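Local structure of putative aldehyde dehydrogenase (Burkholderia cenocepacia, 4YWE) at residues Asp228-Thr233 with Val251-Glu256; Ala177-Pro182 with Ala206-Thr211; Gln263-Asp268 with Gly420-Asp425. The protein probably oxidises aldehydes with NAD or NADP as electron acceptor and binds calcium and magnesium ions. One frame throughout, in Å; residues are numbered along the deposited sequence.

Interaction 1. Residues Asp228-Thr233 with Val251-Glu256; sequences DHISFT and VPVTLE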
loop_
_atom_site.group_PDB
_atom_site.type_symbol
_atom_site.label_atom_id
_atom_site.label_comp_id
_atom_site.label_asym_id
_atom_site.label_seq_id
_atom_site.Cartn_x
_atom_site.Cartn_y
_atom_site.Cartn_z
ATOM N N ASP A 228 -21.327 16.447 -2.413
ATOM C CA ASP A 228 -20.698 15.435 -3.256
ATOM C C ASP A 228 -20.610 14.066 -2.584
ATOM O O ASP A 228 -20.413 13.055 -3.254
ATOM C CB ASP A 228 -19.301 15.900 -3.668
ATOM C CG ASP A 228 -19.318 17.268 -4.319
ATOM O OD1 ASP A 228 -19.860 17.386 -5.439
ATOM O OD2 ASP A 228 -18.791 18.224 -3.709
ATOM N N HIS A 229 -20.756 14.043 -1.265
ATOM C CA HIS A 229 -20.680 12.799 -0.501
ATOM C C HIS A 229 -21.332 12.981 0.862
ATOM O O HIS A 229 -21.212 14.038 1.480
ATOM C CB HIS A 229 -19.225 12.350 -0.340
ATOM C CG HIS A 229 -19.044 11.214 0.620
ATOM N ND1 HIS A 229 -19.114 9.892 0.234
ATOM C CD2 HIS A 229 -18.798 11.205 1.952
ATOM C CE1 HIS A 229 -18.919 9.119 1.285
ATOM N NE2 HIS A 229 -18.725 9.890 2.340
ATOM N N ILE A 230 -22.022 11.947 1.329
ATOM C CA ILE A 230 -22.720 12.024 2.605
ATOM C C ILE A 230 -22.236 10.940 3.558
ATOM O O ILE A 230 -22.156 9.765 3.195
ATOM C CB ILE A 230 -24.246 11.928 2.412
ATOM C CG1 ILE A 230 -24.747 13.070 1.528
ATOM C CG2 ILE A 230 -24.955 11.949 3.760
ATOM C CD1 ILE A 230 -26.242 13.052 1.295
ATOM N N SER A 231 -21.914 11.347 4.781
ATOM C CA SER A 231 -21.566 10.410 5.839
ATOM C C SER A 231 -22.715 10.316 6.836
ATOM O O SER A 231 -22.954 11.245 7.609
ATOM C CB SER A 231 -20.279 10.842 6.543
ATOM O OG SER A 231 -19.990 9.996 7.642
ATOM N N PHE A 232 -23.431 9.196 6.813
ATOM C CA PHE A 232 -24.599 9.031 7.669
ATOM C C PHE A 232 -24.353 8.049 8.809
ATOM O O PHE A 232 -23.743 6.997 8.621
ATOM C CB PHE A 232 -25.809 8.570 6.849
ATOM C CG PHE A 232 -27.051 8.351 7.673
ATOM C CD1 PHE A 232 -27.931 9.394 7.910
ATOM C CD2 PHE A 232 -27.336 7.106 8.212
ATOM C CE1 PHE A 232 -29.071 9.199 8.668
ATOM C CE2 PHE A 232 -28.471 6.905 8.972
ATOM C CZ PHE A 232 -29.343 7.951 9.198
ATOM N N THR A 233 -24.853 8.404 9.989
ATOM C CA THR A 233 -24.852 7.509 11.138
ATOM C C THR A 233 -26.179 7.631 11.877
ATOM O O THR A 233 -26.490 8.682 12.437
ATOM C CB THR A 233 -23.699 7.814 12.110
ATOM O OG1 THR A 233 -22.447 7.699 11.424
ATOM C CG2 THR A 233 -23.725 6.845 13.280
ATOM N N VAL A 251 -25.502 11.023 -5.388
ATOM C CA VAL A 251 -24.536 11.284 -4.329
ATOM C C VAL A 251 -24.328 10.031 -3.486
ATOM O O VAL A 251 -25.281 9.488 -2.928
ATOM C CB VAL A 251 -24.980 12.466 -3.450
ATOM C CG1 VAL A 251 -24.048 12.624 -2.254
ATOM C CG2 VAL A 251 -25.032 13.744 -4.272
ATOM N N PRO A 252 -23.072 9.570 -3.391
ATOM C CA PRO A 252 -22.727 8.389 -2.592
ATOM C C PRO A 252 -22.945 8.621 -1.100
ATOM O O PRO A 252 -22.643 9.703 -0.592
ATOM C CB PRO A 252 -21.242 8.177 -2.906
ATOM C CG PRO A 252 -20.745 9.528 -3.298
ATOM C CD PRO A 252 -21.887 10.180 -4.019
ATOM N N VAL A 253 -23.471 7.613 -0.411
ATOM C CA VAL A 253 -23.757 7.727 1.015
ATOM C C VAL A 253 -23.100 6.594 1.789
ATOM O O VAL A 253 -23.260 5.422 1.448
ATOM C CB VAL A 253 -25.276 7.739 1.283
ATOM C CG1 VAL A 253 -25.553 7.836 2.776
ATOM C CG2 VAL A 253 -25.943 8.880 0.542
ATOM N N THR A 254 -22.358 6.947 2.832
ATOM C CA THR A 254 -21.821 5.952 3.749
ATOM C C THR A 254 -22.828 5.724 4.873
ATOM O O THR A 254 -23.297 6.676 5.495
ATOM C CB THR A 254 -20.466 6.384 4.331
ATOM O OG1 THR A 254 -19.489 6.416 3.283
ATOM C CG2 THR A 254 -20.010 5.412 5.409
ATOM N N LEU A 255 -23.168 4.463 5.120
ATOM C CA LEU A 255 -24.175 4.127 6.119
ATOM C C LEU A 255 -23.575 3.443 7.341
ATOM O O LEU A 255 -23.134 2.295 7.269
ATOM C CB LEU A 255 -25.253 3.225 5.509
ATOM C CG LEU A 255 -26.149 3.825 4.424
ATOM C CD1 LEU A 255 -27.161 2.798 3.953
ATOM C CD2 LEU A 255 -26.851 5.072 4.937
ATOM N N GLU A 256 -23.567 4.155 8.463
ATOM C CA GLU A 256 -23.165 3.577 9.742
ATOM C C GLU A 256 -24.400 3.369 10.608
ATOM O O GLU A 256 -24.777 4.243 11.388
ATOM C CB GLU A 256 -22.153 4.475 10.455
ATOM C CG GLU A 256 -20.816 4.598 9.742
ATOM C CD GLU A 256 -19.915 3.398 9.972
ATOM O OE1 GLU A 256 -20.282 2.514 10.772
ATOM O OE2 GLU A 256 -18.834 3.343 9.349
HETATM O O HOH W 1 -17.304 8.216 4.789
#
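A trans first torsion (chi1 170°) carries the imidazole of His-229 across to Thr-254, whose own chi1 of -67° sets OG1 beside its backbone N and turns it to the ring. CE1 meets Thr-254 OG1 at 3.4 Å, close to the ring plane, so the hydroxyl sits at the edge of the imidazole. The strands that carry them, 229-233 and 253-256, run parallel and are joined through helix 236-246 in a beta-alpha-beta unit, part of what is probably the Rossmann-like cofactor-binding domain of this family. Four backbone bonds stitch them together: Ile-230 and Phe-232 donate to Pro-252 O and Thr-254 O, while Thr-254 and Glu-256 donate back to Ile-230 O and Phe-232 O. At the start of the ladder Pro-252 has no N-H to give, and Asp-228 O instead meets its CD at 3.3 Å; Asp-228 turns its carboxylate elsewhere, to Arg-59.

Side chains alternate between the two faces. Ile-230, Phe-232, Val-253 and Leu-255 form the apolar side, which packs against helix 236-246. Branched and aromatic groups suit this layer: Ile-230 CB lies 4.0 Å from Val-253 CG2, and Phe-232 CD2 touches Leu-255 CD2 at 3.9 Å. The other face bears Ser-231, Thr-233, Thr-254 and Glu-256, small or polar groups, two of which have polar partners elsewhere in the chain: Ser-231 OG bonds to Glu-467 and Ser-167, and Thr-233 OG1 to Arg-166. Glu-256 is a predicted active-site residue; a bend at chi2 (-79°) leads its carboxylate away from strand 229-233, so only the stem rests here, CB against Thr-233 OG1 at 3.4 Å. At the His-229 end, one water spans the two side chains, 3.3 Å from His-229 NE2 and 3.2 Å from Thr-254 OG1.

Interaction 2. Residues Ala177-Pro182 with Ala206-Thr211; sequences ACVVKP and ALNIVT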
loop_
_atom_site.group_PDB
_atom_site.type_symbol
_atom_site.label_atom_id
_atom_site.label_comp_id
_atom_site.label_asym_id
_atom_site.label_seq_id
_atom_site.Cartn_x
_atom_site.Cartn_y
_atom_site.Cartn_z
ATOM N N ALA A 177 -14.613 20.225 2.295
ATOM C CA ALA A 177 -15.302 21.214 3.118
ATOM C C ALA A 177 -16.584 20.575 3.639
ATOM O O ALA A 177 -17.242 19.828 2.918
ATOM C CB ALA A 177 -15.599 22.473 2.325
ATOM N N CYS A 178 -16.940 20.863 4.886
ATOM C CA CYS A 178 -17.964 20.077 5.568
ATOM C C CYS A 178 -19.249 20.837 5.883
ATOM O O CYS A 178 -19.220 21.996 6.294
ATOM C CB CYS A 178 -17.391 19.503 6.866
ATOM S SG CYS A 178 -15.896 18.522 6.627
ATOM N N VAL A 179 -20.376 20.159 5.682
ATOM C CA VAL A 179 -21.678 20.654 6.107
ATOM C C VAL A 179 -22.267 19.637 7.073
ATOM O O VAL A 179 -22.473 18.478 6.711
ATOM C CB VAL A 179 -22.617 20.894 4.915
ATOM C CG1 VAL A 179 -23.976 21.379 5.402
ATOM C CG2 VAL A 179 -22.002 21.893 3.950
ATOM N N VAL A 180 -22.532 20.068 8.302
ATOM C CA VAL A 180 -22.931 19.145 9.358
ATOM C C VAL A 180 -24.349 19.407 9.857
ATOM O O VAL A 180 -24.700 20.531 10.212
ATOM C CB VAL A 180 -21.940 19.207 10.534
ATOM C CG1 VAL A 180 -22.331 18.211 11.617
ATOM C CG2 VAL A 180 -20.521 18.954 10.049
ATOM N N LYS A 181 -25.157 18.351 9.884
ATOM C CA LYS A 181 -26.485 18.405 10.479
ATOM C C LYS A 181 -26.524 17.480 11.691
ATOM O O LYS A 181 -26.877 16.307 11.568
ATOM C CB LYS A 181 -27.558 18.005 9.463
ATOM C CG LYS A 181 -28.868 18.780 9.578
ATOM C CD LYS A 181 -29.546 18.583 10.929
ATOM C CE LYS A 181 -29.984 17.142 11.134
ATOM N NZ LYS A 181 -30.691 16.960 12.435
ATOM N N PRO A 182 -26.154 18.004 12.868
ATOM C CA PRO A 182 -26.131 17.195 14.090
ATOM C C PRO A 182 -27.536 16.919 14.627
ATOM O O PRO A 182 -28.504 17.509 14.147
ATOM C CB PRO A 182 -25.325 18.058 15.059
ATOM C CG PRO A 182 -25.598 19.455 14.615
ATOM C CD PRO A 182 -25.733 19.395 13.117
ATOM N N ALA A 206 -15.103 26.112 5.806
ATOM C CA ALA A 206 -14.579 24.750 5.756
ATOM C C ALA A 206 -15.411 23.821 6.632
ATOM O O ALA A 206 -15.579 22.640 6.323
ATOM C CB ALA A 206 -13.122 24.722 6.186
ATOM N N LEU A 207 -15.924 24.365 7.729
ATOM C CA LEU A 207 -16.822 23.631 8.609
ATOM C C LEU A 207 -18.096 24.435 8.835
ATOM O O LEU A 207 -18.044 25.589 9.264
ATOM C CB LEU A 207 -16.145 23.319 9.944
ATOM C CG LEU A 207 -17.007 22.602 10.985
ATOM C CD1 LEU A 207 -17.499 21.263 10.452
ATOM C CD2 LEU A 207 -16.235 22.415 12.284
ATOM N N ASN A 208 -19.238 23.823 8.537
ATOM C CA ASN A 208 -20.529 24.479 8.701
ATOM C C ASN A 208 -21.477 23.595 9.500
ATOM O O ASN A 208 -21.601 22.400 9.230
ATOM C CB ASN A 208 -21.145 24.815 7.341
ATOM C CG ASN A 208 -20.228 25.657 6.478
ATOM O OD1 ASN A 208 -20.191 26.881 6.600
ATOM N ND2 ASN A 208 -19.480 25.003 5.595
ATOM N N ILE A 209 -22.142 24.187 10.486
ATOM C CA ILE A 209 -23.064 23.444 11.333
ATOM C C ILE A 209 -24.475 23.998 11.189
ATOM O O ILE A 209 -24.704 25.191 11.388
ATOM C CB ILE A 209 -22.626 23.478 12.809
ATOM C CG1 ILE A 209 -21.112 23.287 12.936
ATOM C CG2 ILE A 209 -23.379 22.425 13.607
ATOM C CD1 ILE A 209 -20.627 21.917 12.530
ATOM N N VAL A 210 -25.418 23.131 10.838
ATOM C CA VAL A 210 -26.822 23.522 10.767
ATOM C C VAL A 210 -27.653 22.615 11.663
ATOM O O VAL A 210 -27.898 21.455 11.332
ATOM C CB VAL A 210 -27.347 23.489 9.319
ATOM C CG1 VAL A 210 -28.830 23.840 9.285
ATOM C CG2 VAL A 210 -26.552 24.444 8.444
ATOM N N THR A 211 -28.079 23.145 12.805
ATOM C CA THR A 211 -28.928 22.396 13.722
ATOM C C THR A 211 -30.351 22.336 13.180
ATOM O O THR A 211 -30.718 23.121 12.312
ATOM C CB THR A 211 -28.944 23.021 15.128
ATOM O OG1 THR A 211 -29.389 24.382 15.045
ATOM C CG2 THR A 211 -27.554 22.984 15.741
#
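Val-180 and Ile-209 lie side by side at the apolar centre, with Val-180 CB 3.6 Å from Ile-209 CD1. The bent Ile-209 chain (chi2 -67°) folds that methyl back onto the valine, while Leu-207 CD1 closes in on Val-180 CG2 at 3.8 Å. Pro-182 continues the layer, its ring at about a right angle to the Ile-209 side chain, CG 3.8 Å from Ile-209 CG2. Helices 160-174 and 188-200 cover this face, which suits branched aliphatic residues. The two parallel strands and helix 188-200 form a beta-alpha-beta unit of a probably Rossmann-like sheet.

Outward from these methyls runs the backbone ladder, including a straight bond from Val-210 N to Val-180 O (2.8 Å, 179° at the hydrogen). On the opposite face Asn-208 ND2 reaches Cys-178 O at 3.1 Å, while its own backbone N binds the same oxygen from the other side of the carbonyl plane. ND2 also meets Gly-205 O, and OD1 accepts from Ala-17 N. Backbone groups thus satisfy the buried, neutral amide of Asn-208, tying its strand to Gly-205 and Ala-17, whereas the buried Lys-181 ammonium is met by the carbonyls of Pro-182 and Gly-212 and, weakly, by Glu-184.

Interaction 3. Residues Gln263-Asp268 with Gly420-Asp425; sequences QIVFAD and GIWTRD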
loop_
_atom_site.group_PDB
_atom_site.type_symbol
_atom_site.label_atom_id
_atom_site.label_comp_id
_atom_site.label_asym_id
_atom_site.label_seq_id
_atom_site.Cartn_x
_atom_site.Cartn_y
_atom_site.Cartn_z
ATOM N N GLN A 263 -21.559 -11.209 21.994
ATOM C CA GLN A 263 -20.378 -11.626 22.737
ATOM C C GLN A 263 -20.371 -13.149 22.810
ATOM O O GLN A 263 -21.304 -13.749 23.343
ATOM C CB GLN A 263 -20.372 -11.024 24.143
ATOM C CG GLN A 263 -20.370 -9.505 24.184
ATOM C CD GLN A 263 -18.978 -8.927 24.331
ATOM O OE1 GLN A 263 -17.993 -9.534 23.913
ATOM N NE2 GLN A 263 -18.888 -7.749 24.940
ATOM N N ILE A 264 -19.329 -13.774 22.271
ATOM C CA ILE A 264 -19.256 -15.231 22.226
ATOM C C ILE A 264 -18.281 -15.755 23.276
ATOM O O ILE A 264 -17.077 -15.514 23.190
ATOM C CB ILE A 264 -18.863 -15.721 20.821
ATOM C CG1 ILE A 264 -19.752 -15.069 19.761
ATOM C CG2 ILE A 264 -18.957 -17.237 20.739
ATOM C CD1 ILE A 264 -19.295 -15.321 18.340
ATOM N N VAL A 265 -18.806 -16.479 24.262
ATOM C CA VAL A 265 -17.987 -16.979 25.363
ATOM C C VAL A 265 -17.929 -18.505 25.373
ATOM O O VAL A 265 -18.962 -19.176 25.387
ATOM C CB VAL A 265 -18.510 -16.461 26.716
ATOM C CG1 VAL A 265 -17.570 -16.879 27.837
ATOM C CG2 VAL A 265 -18.669 -14.950 26.684
ATOM N N PHE A 266 -16.713 -19.046 25.378
ATOM C CA PHE A 266 -16.511 -20.492 25.441
ATOM C C PHE A 266 -16.132 -20.934 26.849
ATOM O O PHE A 266 -15.784 -20.112 27.695
ATOM C CB PHE A 266 -15.435 -20.929 24.447
ATOM C CG PHE A 266 -15.875 -20.860 23.016
ATOM C CD1 PHE A 266 -15.850 -19.660 22.328
ATOM C CD2 PHE A 266 -16.318 -21.996 22.359
ATOM C CE1 PHE A 266 -16.259 -19.594 21.014
ATOM C CE2 PHE A 266 -16.727 -21.937 21.042
ATOM C CZ PHE A 266 -16.699 -20.734 20.368
ATOM N N ALA A 267 -16.192 -22.242 27.086
ATOM C CA ALA A 267 -15.946 -22.806 28.411
ATOM C C ALA A 267 -14.510 -22.595 28.885
ATOM O O ALA A 267 -14.238 -22.624 30.085
ATOM C CB ALA A 267 -16.285 -24.294 28.417
ATOM N N ASP A 268 -13.594 -22.384 27.947
ATOM C CA ASP A 268 -12.184 -22.230 28.288
ATOM C C ASP A 268 -11.777 -20.763 28.408
ATOM O O ASP A 268 -10.591 -20.446 28.451
ATOM C CB ASP A 268 -11.306 -22.927 27.245
ATOM C CG ASP A 268 -11.332 -22.230 25.896
ATOM O OD1 ASP A 268 -12.320 -21.524 25.599
ATOM O OD2 ASP A 268 -10.361 -22.393 25.127
ATOM N N GLY A 420 -17.505 -10.014 19.480
ATOM C CA GLY A 420 -16.479 -10.310 20.464
ATOM C C GLY A 420 -16.305 -11.800 20.693
ATOM O O GLY A 420 -17.285 -12.537 20.813
ATOM N N ILE A 421 -15.053 -12.245 20.752
ATOM C CA ILE A 421 -14.743 -13.655 20.957
ATOM C C ILE A 421 -13.972 -13.849 22.257
ATOM O O ILE A 421 -12.909 -13.260 22.448
ATOM C CB ILE A 421 -13.941 -14.229 19.776
ATOM C CG1 ILE A 421 -14.747 -14.138 18.478
ATOM C CG2 ILE A 421 -13.541 -15.669 20.058
ATOM C CD1 ILE A 421 -13.975 -14.586 17.253
ATOM N N TRP A 422 -14.504 -14.681 23.147
ATOM C CA TRP A 422 -13.826 -14.971 24.405
ATOM C C TRP A 422 -13.498 -16.457 24.524
ATOM O O TRP A 422 -14.375 -17.279 24.790
ATOM C CB TRP A 422 -14.679 -14.517 25.592
ATOM C CG TRP A 422 -14.928 -13.039 25.611
ATOM C CD1 TRP A 422 -15.965 -12.375 25.025
ATOM C CD2 TRP A 422 -14.117 -12.040 26.240
ATOM N NE1 TRP A 422 -15.854 -11.025 25.253
ATOM C CE2 TRP A 422 -14.725 -10.792 26.000
ATOM C CE3 TRP A 422 -12.934 -12.078 26.986
ATOM C CZ2 TRP A 422 -14.195 -9.597 26.475
ATOM C CZ3 TRP A 422 -12.409 -10.888 27.461
ATOM C CH2 TRP A 422 -13.039 -9.665 27.203
ATOM N N THR A 423 -12.226 -16.785 24.319
ATOM C CA THR A 423 -11.740 -18.157 24.419
ATOM C C THR A 423 -10.214 -18.167 24.472
ATOM O O THR A 423 -9.566 -17.231 24.002
ATOM C CB THR A 423 -12.215 -19.025 23.234
ATOM O OG1 THR A 423 -11.666 -20.342 23.351
ATOM C CG2 THR A 423 -11.770 -18.415 21.916
ATOM N N ARG A 424 -9.644 -19.221 25.047
ATOM C CA ARG A 424 -8.191 -19.334 25.147
ATOM C C ARG A 424 -7.588 -20.027 23.930
ATOM O O ARG A 424 -6.404 -19.862 23.638
ATOM C CB ARG A 424 -7.793 -20.087 26.419
ATOM C CG ARG A 424 -7.794 -19.234 27.677
ATOM C CD ARG A 424 -7.399 -20.056 28.894
ATOM N NE ARG A 424 -7.445 -19.273 30.125
ATOM C CZ ARG A 424 -8.485 -19.242 30.953
ATOM N NH1 ARG A 424 -9.570 -19.954 30.684
ATOM N NH2 ARG A 424 -8.438 -18.502 32.051
ATOM N N ASP A 425 -8.403 -20.803 23.222
ATOM C CA ASP A 425 -7.924 -21.550 22.064
ATOM C C ASP A 425 -7.605 -20.620 20.898
ATOM O O ASP A 425 -8.498 -19.988 20.334
ATOM C CB ASP A 425 -8.955 -22.592 21.633
ATOM C CG ASP A 425 -8.396 -23.583 20.632
ATOM O OD1 ASP A 425 -8.335 -23.248 19.430
ATOM O OD2 ASP A 425 -8.015 -24.697 21.047
#
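An ST turn at Thr-423, just ahead of helix 426-435, is held by the carboxylate of Asp-268. Thr-423 OG1 gives its proton to Asp-268 OD1 at 2.6 Å, on the syn lone pair, and accepts from Asp-425 N two residues on. With Thr-423 OG1 trans to its own N (chi1 178°), the hydroxyl faces the aspartate. Asp-268 OD2 lies near the backbone N atoms of Arg-424 and Asp-425, making weak bonds to both; an acceptor with two oxygens suits a turn that presents several donors. Asp-425 then N-caps the helix, its OD1 taking the N-H of Arg-428, and the side chain of Arg-428 returns to Thr-423 OG1.

Behind the turn, strands 261-265 and 418-422 lie next to each other and parallel in the second large sheet of the subunit, which in this family probably belongs to the catalytic domain. Ile-264 N bonds to Gly-420 O (2.8 Å), Trp-422 N to Ile-264 O (2.7 Å) and Phe-266 N to Trp-422 O (3.0 Å). On one face Gln-263 and Trp-422 run alongside each other, against helix 271-283. The indole NE1 points in its ring plane at Gln-263 OE1, 2.9 Å away, but meets that oxygen from 45° above the amide carbonyl plane. Glutamine is long enough to reach this buried N-H, and Gly-420, having no side chain, lets the amide lie beside it. Val-265 CG2 adds an apolar touch on Trp-422 CD1.

Phe-266 lies alongside Thr-423, its CD1 3.8 Å from Thr-423 CB; Trp-422 O sits at the ring edge, and Phe-400 meets the ring edge-to-face. Within the turn, exposed Arg-424 packs on Asp-425 of another subunit, and its NH1 reaches Asp-268 O in a bond so short that its details are doubtful.

How the interactions relate
Interactions 1 and 2 belong to one sheet, about 14 Å apart centre to centre, and each joins two parallel strands linked by a helix; strand 139-155 lies between them, pairing with 177-182 and 229-233. Interaction 3 lies in the other large sheet, about 35 Å from interaction 1 between centres, though strand 261-265 follows 253-256 directly in the chain. Interaction 2 is wholly buried, and its side-chain polar atoms turn mainly to backbone groups. Interaction 1 is mostly buried, but one face carries the predicted active-site glutamate, and Pro-252 and Leu-255 touch a neighbouring subunit. Interaction 3 runs from a buried tryptophan to a partly exposed turn, where a carboxylate holds the backbone and an arginine touches another subunit.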